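PDB 1R5B: eukaryotic peptide chain release factor GTP-binding subunit from Schizosaccharomyces pombe, which is a multidomain translation factor of the GTP-binding kind, with a P-loop domain related to elongation factor Tu followed by beta-rich domains. Local coordinates for residues G157-G162 / E200-E205; G167-H172 / S211-R216; N301-V306 / T312-A317. All blocks are in the same frame, centred on the assembly; numbering follows the deposited sequence.

Interaction 1. Residues G157-G162 / E200-E205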
loop_
_atom_site.group_PDB
_atom_site.type_symbol
_atom_site.label_atom_id
_atom_site.label_comp_id
_atom_site.label_asym_id
_atom_site.label_seq_id
_atom_site.Cartn_x
_atom_site.Cartn_y
_atom_site.Cartn_z
ATOM N N GLY A 157 -14.716 -32.898 -8.121
ATOM C CA GLY A 157 -13.824 -33.896 -7.544
ATOM C C GLY A 157 -12.668 -33.285 -6.761
ATOM O O GLY A 157 -12.501 -33.579 -5.587
ATOM N N GLU A 158 -11.888 -32.414 -7.396
ATOM C CA GLU A 158 -10.680 -31.860 -6.772
ATOM C C GLU A 158 -10.997 -30.879 -5.630
ATOM O O GLU A 158 -10.429 -30.978 -4.547
ATOM C CB GLU A 158 -9.807 -31.180 -7.834
ATOM C CG GLU A 158 -8.312 -31.190 -7.543
ATOM C CD GLU A 158 -7.535 -30.318 -8.510
ATOM O OE1 GLU A 158 -6.384 -29.948 -8.198
ATOM O OE2 GLU A 158 -8.080 -29.988 -9.579
ATOM N N PHE A 159 -11.897 -29.935 -5.902
ATOM C CA PHE A 159 -12.441 -29.004 -4.906
ATOM C C PHE A 159 -12.902 -29.713 -3.651
ATOM O O PHE A 159 -12.383 -29.488 -2.582
ATOM C CB PHE A 159 -13.633 -28.238 -5.499
ATOM C CG PHE A 159 -14.283 -27.299 -4.541
ATOM C CD1 PHE A 159 -13.640 -26.133 -4.160
ATOM C CD2 PHE A 159 -15.536 -27.573 -4.016
ATOM C CE1 PHE A 159 -14.227 -25.252 -3.272
ATOM C CE2 PHE A 159 -16.133 -26.694 -3.125
ATOM C CZ PHE A 159 -15.468 -25.528 -2.750
ATOM N N GLU A 160 -13.900 -30.566 -3.817
ATOM C CA GLU A 160 -14.491 -31.362 -2.749
ATOM C C GLU A 160 -13.451 -32.130 -1.960
ATOM O O GLU A 160 -13.533 -32.192 -0.739
ATOM C CB GLU A 160 -15.511 -32.344 -3.340
ATOM C CG GLU A 160 -16.880 -31.720 -3.593
ATOM C CD GLU A 160 -16.980 -30.861 -4.875
ATOM O OE1 GLU A 160 -15.978 -30.611 -5.575
ATOM O OE2 GLU A 160 -18.111 -30.448 -5.197
ATOM N N ALA A 161 -12.470 -32.696 -2.658
ATOM C CA ALA A 161 -11.470 -33.556 -2.027
ATOM C C ALA A 161 -10.700 -32.833 -0.921
ATOM O O ALA A 161 -10.364 -33.438 0.101
ATOM C CB ALA A 161 -10.511 -34.108 -3.069
ATOM N N GLY A 162 -10.437 -31.541 -1.122
ATOM C CA GLY A 162 -9.717 -30.734 -0.154
ATOM C C GLY A 162 -10.374 -30.617 1.209
ATOM O O GLY A 162 -9.686 -30.339 2.200
ATOM N N GLU A 200 -21.438 -19.833 -13.231
ATOM C CA GLU A 200 -21.761 -19.111 -12.006
ATOM C C GLU A 200 -22.281 -20.048 -10.903
ATOM O O GLU A 200 -22.062 -19.782 -9.728
ATOM C CB GLU A 200 -22.781 -17.999 -12.266
ATOM C CG GLU A 200 -22.763 -16.911 -11.198
ATOM C CD GLU A 200 -23.869 -15.878 -11.345
ATOM O OE1 GLU A 200 -24.775 -16.047 -12.202
ATOM O OE2 GLU A 200 -23.826 -14.891 -10.577
ATOM N N GLU A 201 -22.972 -21.129 -11.271
ATOM C CA GLU A 201 -23.430 -22.114 -10.280
ATOM C C GLU A 201 -22.274 -22.773 -9.530
ATOM O O GLU A 201 -22.373 -22.991 -8.336
ATOM C CB GLU A 201 -24.282 -23.212 -10.919
ATOM C CG GLU A 201 -25.776 -23.036 -10.732
ATOM C CD GLU A 201 -26.431 -22.438 -11.963
ATOM O OE1 GLU A 201 -25.918 -21.397 -12.436
ATOM O OE2 GLU A 201 -27.435 -23.007 -12.462
ATOM N N ARG A 202 -21.203 -23.103 -10.244
ATOM C CA ARG A 202 -20.028 -23.749 -9.666
ATOM C C ARG A 202 -19.269 -22.764 -8.789
ATOM O O ARG A 202 -18.810 -23.117 -7.707
ATOM C CB ARG A 202 -19.086 -24.241 -10.770
ATOM C CG ARG A 202 -18.539 -25.641 -10.575
ATOM C CD ARG A 202 -17.585 -25.816 -9.387
ATOM N NE ARG A 202 -18.165 -26.728 -8.402
ATOM C CZ ARG A 202 -17.546 -27.745 -7.782
ATOM N NH1 ARG A 202 -16.262 -28.029 -7.986
ATOM N NH2 ARG A 202 -18.242 -28.494 -6.931
ATOM N N TYR A 203 -19.138 -21.531 -9.272
ATOM C CA TYR A 203 -18.381 -20.500 -8.569
ATOM C C TYR A 203 -19.042 -20.173 -7.245
ATOM O O TYR A 203 -18.387 -20.159 -6.211
ATOM C CB TYR A 203 -18.271 -19.224 -9.413
ATOM C CG TYR A 203 -17.549 -18.099 -8.706
ATOM C CD1 TYR A 203 -16.174 -18.132 -8.531
ATOM C CD2 TYR A 203 -18.244 -17.015 -8.193
ATOM C CE1 TYR A 203 -15.513 -17.109 -7.870
ATOM C CE2 TYR A 203 -17.582 -15.975 -7.534
ATOM C CZ TYR A 203 -16.225 -16.027 -7.378
ATOM O OH TYR A 203 -15.571 -15.003 -6.724
ATOM N N LYS A 204 -20.344 -19.904 -7.305
ATOM C CA LYS A 204 -21.154 -19.628 -6.126
ATOM C C LYS A 204 -21.138 -20.805 -5.163
ATOM O O LYS A 204 -21.074 -20.599 -3.956
ATOM C CB LYS A 204 -22.612 -19.315 -6.508
ATOM C CG LYS A 204 -22.995 -17.839 -6.397
ATOM C CD LYS A 204 -24.528 -17.654 -6.359
ATOM C CE LYS A 204 -24.932 -16.201 -6.068
ATOM N NZ LYS A 204 -24.045 -15.214 -6.768
ATOM N N GLU A 205 -21.195 -22.024 -5.699
ATOM C CA GLU A 205 -21.158 -23.233 -4.883
ATOM C C GLU A 205 -19.822 -23.368 -4.166
ATOM O O GLU A 205 -19.789 -23.716 -2.995
ATOM C CB GLU A 205 -21.416 -24.495 -5.726
ATOM C CG GLU A 205 -21.487 -25.778 -4.901
ATOM C CD GLU A 205 -21.454 -27.037 -5.734
ATOM O OE1 GLU A 205 -21.044 -26.964 -6.909
ATOM O OE2 GLU A 205 -21.838 -28.109 -5.209
#

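Interaction 2. Residues G167-H172 / S211-R216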
loop_
_atom_site.group_PDB
_atom_site.type_symbol
_atom_site.label_atom_id
_atom_site.label_comp_id
_atom_site.label_asym_id
_atom_site.label_seq_id
_atom_site.Cartn_x
_atom_site.Cartn_y
_atom_site.Cartn_z
ATOM N N GLY A 167 -7.974 -34.398 2.816
ATOM C CA GLY A 167 -7.748 -33.067 2.262
ATOM C C GLY A 167 -6.819 -32.145 3.036
ATOM O O GLY A 167 -6.540 -32.360 4.215
ATOM N N GLN A 168 -6.357 -31.094 2.371
ATOM C CA GLN A 168 -5.388 -30.177 2.972
ATOM C C GLN A 168 -5.946 -28.787 3.240
ATOM O O GLN A 168 -5.286 -27.980 3.874
ATOM C CB GLN A 168 -4.138 -30.073 2.092
ATOM C CG GLN A 168 -3.105 -31.145 2.406
ATOM C CD GLN A 168 -1.932 -31.154 1.443
ATOM O OE1 GLN A 168 -1.620 -30.141 0.811
ATOM N NE2 GLN A 168 -1.270 -32.299 1.339
ATOM N N THR A 169 -7.154 -28.505 2.771
ATOM C CA THR A 169 -7.701 -27.153 2.834
ATOM C C THR A 169 -7.833 -26.596 4.258
ATOM O O THR A 169 -7.686 -25.397 4.464
ATOM C CB THR A 169 -9.054 -27.106 2.108
ATOM O OG1 THR A 169 -8.858 -27.429 0.733
ATOM C CG2 THR A 169 -9.635 -25.683 2.088
ATOM N N ARG A 170 -8.116 -27.462 5.226
ATOM C CA ARG A 170 -8.165 -27.055 6.623
ATOM C C ARG A 170 -6.789 -26.552 7.030
ATOM O O ARG A 170 -6.638 -25.437 7.514
ATOM C CB ARG A 170 -8.572 -28.217 7.522
ATOM C CG ARG A 170 -8.411 -27.921 9.003
ATOM C CD ARG A 170 -9.234 -28.795 9.906
ATOM N NE ARG A 170 -9.648 -28.075 11.111
ATOM C CZ ARG A 170 -10.743 -28.354 11.835
ATOM N NH1 ARG A 170 -11.566 -29.352 11.495
ATOM N NH2 ARG A 170 -11.017 -27.630 12.920
ATOM N N GLU A 171 -5.787 -27.388 6.807
ATOM C CA GLU A 171 -4.407 -27.063 7.123
ATOM C C GLU A 171 -3.947 -25.790 6.390
ATOM O O GLU A 171 -3.185 -24.998 6.940
ATOM C CB GLU A 171 -3.517 -28.259 6.797
ATOM C CG GLU A 171 -2.025 -27.972 6.749
ATOM C CD GLU A 171 -1.215 -29.233 6.496
ATOM O OE1 GLU A 171 -1.285 -30.157 7.349
ATOM O OE2 GLU A 171 -0.528 -29.299 5.440
ATOM N N HIS A 172 -4.448 -25.579 5.177
ATOM C CA HIS A 172 -4.102 -24.390 4.412
ATOM C C HIS A 172 -4.677 -23.121 5.018
ATOM O O HIS A 172 -4.002 -22.092 5.042
ATOM C CB HIS A 172 -4.551 -24.536 2.964
ATOM C CG HIS A 172 -3.738 -25.525 2.192
ATOM N ND1 HIS A 172 -4.060 -25.924 0.914
ATOM C CD2 HIS A 172 -2.622 -26.210 2.531
ATOM C CE1 HIS A 172 -3.174 -26.805 0.497
ATOM N NE2 HIS A 172 -2.294 -27.000 1.460
ATOM N N SER A 211 -16.711 -20.295 2.307
ATOM C CA SER A 211 -17.125 -19.312 3.292
ATOM C C SER A 211 -17.541 -19.976 4.610
ATOM O O SER A 211 -17.117 -19.570 5.681
ATOM C CB SER A 211 -18.272 -18.488 2.715
ATOM O OG SER A 211 -18.649 -17.496 3.631
ATOM N N MET A 212 -18.354 -21.016 4.529
ATOM C CA MET A 212 -18.728 -21.766 5.727
ATOM C C MET A 212 -17.507 -22.454 6.365
ATOM O O MET A 212 -17.311 -22.385 7.572
ATOM C CB MET A 212 -19.820 -22.777 5.399
ATOM C CG MET A 212 -21.140 -22.128 4.988
ATOM S SD MET A 212 -21.801 -20.964 6.215
ATOM C CE MET A 212 -22.860 -22.022 7.079
ATOM N N PHE A 213 -16.656 -23.053 5.542
ATOM C CA PHE A 213 -15.567 -23.884 6.034
ATOM C C PHE A 213 -14.461 -23.047 6.673
ATOM O O PHE A 213 -13.940 -23.410 7.715
ATOM C CB PHE A 213 -15.038 -24.753 4.883
ATOM C CG PHE A 213 -13.872 -25.640 5.243
ATOM C CD1 PHE A 213 -14.081 -26.924 5.691
ATOM C CD2 PHE A 213 -12.565 -25.195 5.077
ATOM C CE1 PHE A 213 -13.009 -27.753 6.000
ATOM C CE2 PHE A 213 -11.496 -26.014 5.385
ATOM C CZ PHE A 213 -11.721 -27.296 5.849
ATOM N N LEU A 214 -14.126 -21.922 6.046
ATOM C CA LEU A 214 -13.027 -21.069 6.501
ATOM C C LEU A 214 -13.355 -20.408 7.833
ATOM O O LEU A 214 -12.492 -20.258 8.693
ATOM C CB LEU A 214 -12.704 -20.002 5.462
ATOM C CG LEU A 214 -11.978 -20.511 4.214
ATOM C CD1 LEU A 214 -11.893 -19.390 3.178
ATOM C CD2 LEU A 214 -10.581 -21.027 4.541
ATOM N N ARG A 215 -14.612 -20.021 8.000
ATOM C CA ARG A 215 -15.104 -19.573 9.295
ATOM C C ARG A 215 -15.000 -20.697 10.335
ATOM O O ARG A 215 -14.532 -20.476 11.446
ATOM C CB ARG A 215 -16.556 -19.082 9.180
ATOM C CG ARG A 215 -17.194 -18.624 10.510
ATOM C CD ARG A 215 -16.473 -17.456 11.186
ATOM N NE ARG A 215 -17.028 -17.173 12.513
ATOM C CZ ARG A 215 -16.617 -16.188 13.321
ATOM N NH1 ARG A 215 -15.627 -15.386 12.966
ATOM N NH2 ARG A 215 -17.195 -16.013 14.501
ATOM N N ARG A 216 -15.427 -21.900 9.985
ATOM C CA ARG A 216 -15.432 -22.978 10.960
ATOM C C ARG A 216 -14.029 -23.320 11.442
ATOM O O ARG A 216 -13.794 -23.442 12.638
ATOM C CB ARG A 216 -16.103 -24.231 10.402
ATOM C CG ARG A 216 -16.183 -25.358 11.411
ATOM C CD ARG A 216 -17.051 -26.532 10.988
ATOM N NE ARG A 216 -16.226 -27.639 10.519
ATOM C CZ ARG A 216 -16.025 -27.963 9.243
ATOM N NH1 ARG A 216 -16.612 -27.285 8.253
ATOM N NH2 ARG A 216 -15.240 -28.992 8.949
#

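Interaction 3. Residues N301-V306 / T312-A317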
loop_
_atom_site.group_PDB
_atom_site.type_symbol
_atom_site.label_atom_id
_atom_site.label_comp_id
_atom_site.label_asym_id
_atom_site.label_seq_id
_atom_site.Cartn_x
_atom_site.Cartn_y
_atom_site.Cartn_z
ATOM N N ASN A 301 -12.753 4.933 20.776
ATOM C CA ASN A 301 -12.246 5.083 22.145
ATOM C C ASN A 301 -10.784 4.675 22.315
ATOM O O ASN A 301 -10.421 4.001 23.277
ATOM C CB ASN A 301 -13.135 4.348 23.134
ATOM C CG ASN A 301 -14.574 4.811 23.054
ATOM O OD1 ASN A 301 -14.916 5.901 23.525
ATOM N ND2 ASN A 301 -15.427 3.991 22.446
ATOM N N SER A 302 -9.956 5.098 21.368
ATOM C CA SER A 302 -8.519 4.904 21.442
ATOM C C SER A 302 -7.831 6.247 21.626
ATOM O O SER A 302 -8.245 7.247 21.045
ATOM C CB SER A 302 -8.005 4.264 20.159
ATOM O OG SER A 302 -8.730 3.083 19.879
ATOM N N ASN A 303 -6.778 6.264 22.432
ATOM C CA ASN A 303 -5.946 7.444 22.555
ATOM C C ASN A 303 -5.031 7.528 21.353
ATOM O O ASN A 303 -4.652 6.513 20.796
ATOM C CB ASN A 303 -5.121 7.397 23.844
ATOM C CG ASN A 303 -5.949 7.686 25.079
ATOM O OD1 ASN A 303 -7.102 8.097 24.993
ATOM N ND2 ASN A 303 -5.350 7.478 26.239
ATOM N N VAL A 304 -4.707 8.750 20.944
ATOM C CA VAL A 304 -3.753 8.997 19.886
ATOM C C VAL A 304 -2.879 10.166 20.285
ATOM O O VAL A 304 -3.234 10.947 21.138
ATOM C CB VAL A 304 -4.437 9.293 18.530
ATOM C CG1 VAL A 304 -5.429 8.193 18.172
ATOM C CG2 VAL A 304 -5.124 10.647 18.542
ATOM N N LEU A 305 -1.726 10.278 19.645
ATOM C CA LEU A 305 -0.770 11.347 19.918
ATOM C C LEU A 305 -0.770 12.290 18.743
ATOM O O LEU A 305 -0.802 11.853 17.607
ATOM C CB LEU A 305 0.626 10.759 20.121
ATOM C CG LEU A 305 1.705 11.736 20.563
ATOM C CD1 LEU A 305 1.419 12.269 21.964
ATOM C CD2 LEU A 305 3.062 11.072 20.514
ATOM N N VAL A 306 -0.779 13.586 19.009
ATOM C CA VAL A 306 -0.567 14.551 17.952
ATOM C C VAL A 306 0.905 14.914 17.969
ATOM O O VAL A 306 1.379 15.530 18.922
ATOM C CB VAL A 306 -1.393 15.839 18.132
ATOM C CG1 VAL A 306 -1.256 16.713 16.884
ATOM C CG2 VAL A 306 -2.856 15.535 18.417
ATOM N N THR A 312 -1.657 14.215 23.695
ATOM C CA THR A 312 -2.555 13.066 23.617
ATOM C C THR A 312 -4.011 13.520 23.478
ATOM O O THR A 312 -4.398 14.533 24.037
ATOM C CB THR A 312 -2.372 12.161 24.866
ATOM O OG1 THR A 312 -1.056 11.579 24.862
ATOM C CG2 THR A 312 -3.284 10.953 24.805
ATOM N N LEU A 313 -4.793 12.766 22.706
ATOM C CA LEU A 313 -6.238 12.978 22.549
ATOM C C LEU A 313 -6.960 11.636 22.461
ATOM O O LEU A 313 -6.373 10.634 22.080
ATOM C CB LEU A 313 -6.536 13.755 21.268
ATOM C CG LEU A 313 -6.061 15.202 21.129
ATOM C CD1 LEU A 313 -6.223 15.638 19.680
ATOM C CD2 LEU A 313 -6.825 16.153 22.067
ATOM N N GLU A 314 -8.242 11.618 22.795
ATOM C CA GLU A 314 -9.039 10.415 22.661
ATOM C C GLU A 314 -9.945 10.504 21.434
ATOM O O GLU A 314 -10.699 11.453 21.281
ATOM C CB GLU A 314 -9.870 10.189 23.915
ATOM C CG GLU A 314 -10.422 8.772 24.025
ATOM C CD GLU A 314 -11.496 8.611 25.082
ATOM O OE1 GLU A 314 -11.783 9.578 25.831
ATOM O OE2 GLU A 314 -12.057 7.498 25.162
ATOM N N VAL A 315 -9.860 9.513 20.556
ATOM C CA VAL A 315 -10.811 9.363 19.460
ATOM C C VAL A 315 -12.136 8.758 19.973
ATOM O O VAL A 315 -12.187 7.582 20.311
ATOM C CB VAL A 315 -10.217 8.466 18.360
ATOM C CG1 VAL A 315 -11.253 8.146 17.283
ATOM C CG2 VAL A 315 -8.990 9.136 17.755
ATOM N N THR A 316 -13.196 9.563 20.033
ATOM C CA THR A 316 -14.499 9.102 20.538
ATOM C C THR A 316 -15.452 8.601 19.451
ATOM O O THR A 316 -16.481 7.987 19.759
ATOM C CB THR A 316 -15.207 10.218 21.353
ATOM O OG1 THR A 316 -15.445 11.364 20.525
ATOM C CG2 THR A 316 -14.311 10.736 22.472
ATOM N N ALA A 317 -15.131 8.877 18.191
ATOM C CA ALA A 317 -15.946 8.385 17.085
ATOM C C ALA A 317 -15.210 8.432 15.755
ATOM O O ALA A 317 -14.373 9.295 15.544
ATOM C CB ALA A 317 -17.252 9.171 16.996
#

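Interaction 1. Residues G157-G162 / E200-E205
R202 NH2 links two glutamates: it donates to E160 OE2 across the contact at 2.6 Å and to E205 OE1 within its own helix at 3.2 Å. The result is a salt-bridge network in the P-loop GTPase domain, joining helix 158-161 to the first turns of helix 200-218. R202 and E160 meet edge to edge: E160 OE2 lies 3° from the guanidinium plane and is approached on its syn side, the carboxylate being nearly coplanar with the guanidinium, although an N-H...O angle of 141° leaves the bond bent. E205 is held side-on, with R202 NE also donating to E205 OE1 at 3.3 Å; that oxygen too lies in the guanidinium plane, but both nitrogens come from one face of its carboxylate, well above the carboxylate plane. Together these bonds fix the rotation of the guanidinium, whose NH1 also donates to A154 O. The charge of R202 probably offsets the repulsion between E160 OE2 and E205 OE2, 4.4 Å apart. With CG anti to the backbone N (chi1 178°), F159 extends toward helix 200-218, where its side chain touches C206, K209 and L210. It also lies against the guanidinium, the two planes turned obliquely, with F159 CB 3.6 Å from R202 NH1.

Interaction 2. Residues G167-H172 / S211-R216
The ring of F213 meets helix 169-178 with its edge, and the evidence is the position of R170 CA, near the ring plane and 3.6 Å from F213 CZ. T169 O and R170 N lie at this same edge, which therefore faces backbone as much as side chain. R170 CB adds a contact of 3.7 Å to F213 CZ. T169 CG2 approaches F213 CE2 obliquely at 3.8 Å; this methyl is anti to the backbone N, leaving OG1 on another branch, where it makes a weak hydrogen bond to G162 O. With chi1 at 178°, F213 projects from helix 200-218 toward the first turn of helix 169-178, and its ring also meets that of F163 edge-to-face. At the exposed margin R170 NH1 and R216 NH2 are 4.5 Å apart, two like charges whose mutual repulsion is probably eased by solvent. The CA atoms of the two helices come nearest at R170 and L214, 7.7 Å apart. T169 also touches I152 of strand 147-153, and L214 touches Y228 of strand 226-230. F213 thus fills the space between two helices layered on a largely parallel sheet, the alpha/beta layering that characterises the P-loop GTPase fold.

Interaction 3. Residues N301-V306 / T312-A317
V304 and L313 form an antiparallel hydrogen-bonded pair: V304 N donates to L313 O at 2.8 Å, and L313 N to V304 O at 2.9 Å. Both bonds are nearly straight, with N-H...O angles of 162° and 164°. Next along the ladder, V315 N donates to S302 O at 2.8 Å. On the face of the sheet that carries V304, L313 and V315, V304 CG1 meets V315 CG2 at 3.7 Å, the two side chains crossing at about a right angle. V306 CG2 touches L313 CD1 at 3.6 Å. The other face is more polar: N303 OD1 rests 3.5 Å from E314 CG, with the amide and carboxylate planes nearly perpendicular, and T312 OG1 lies beside L305 CD1. These contacts belong to a beta hairpin, strands 302-307 and 311-319, within a large antiparallel sheet. A G1 beta bulge interrupts its regular pairing where N301 and S302 both face V315; N301 N makes only a weak bond to V315 O, and positive phi and psi at N301 accommodate the extra residue. S302 OG is bonded to K299 O. Outside the hairpin, backbone bonds join L305 to T353 of strand 351-353 and E314 to R340 of strand 334-340.

In the fold
Following the chain, helix 158-161 and helix 169-178 come first, and helix 200-218 later returns to meet both. Interaction 1 closes a loop of 37 intervening residues and interaction 2 one of 38, both including strand 184-189. Their segments alternate in sequence, so the loops cross instead of nesting; their centres are 13 Å apart, and G162 of the first adjoins T169 of the second. Together they tie two successive helices to different portions of helix 200-218 in the GTPase domain. Interaction 3 comes afterwards in series, closing a hairpin with five residues between its segments in a beta-rich domain. Its nearest atoms are about 21 Å from interaction 2 and 32 Å from interaction 1.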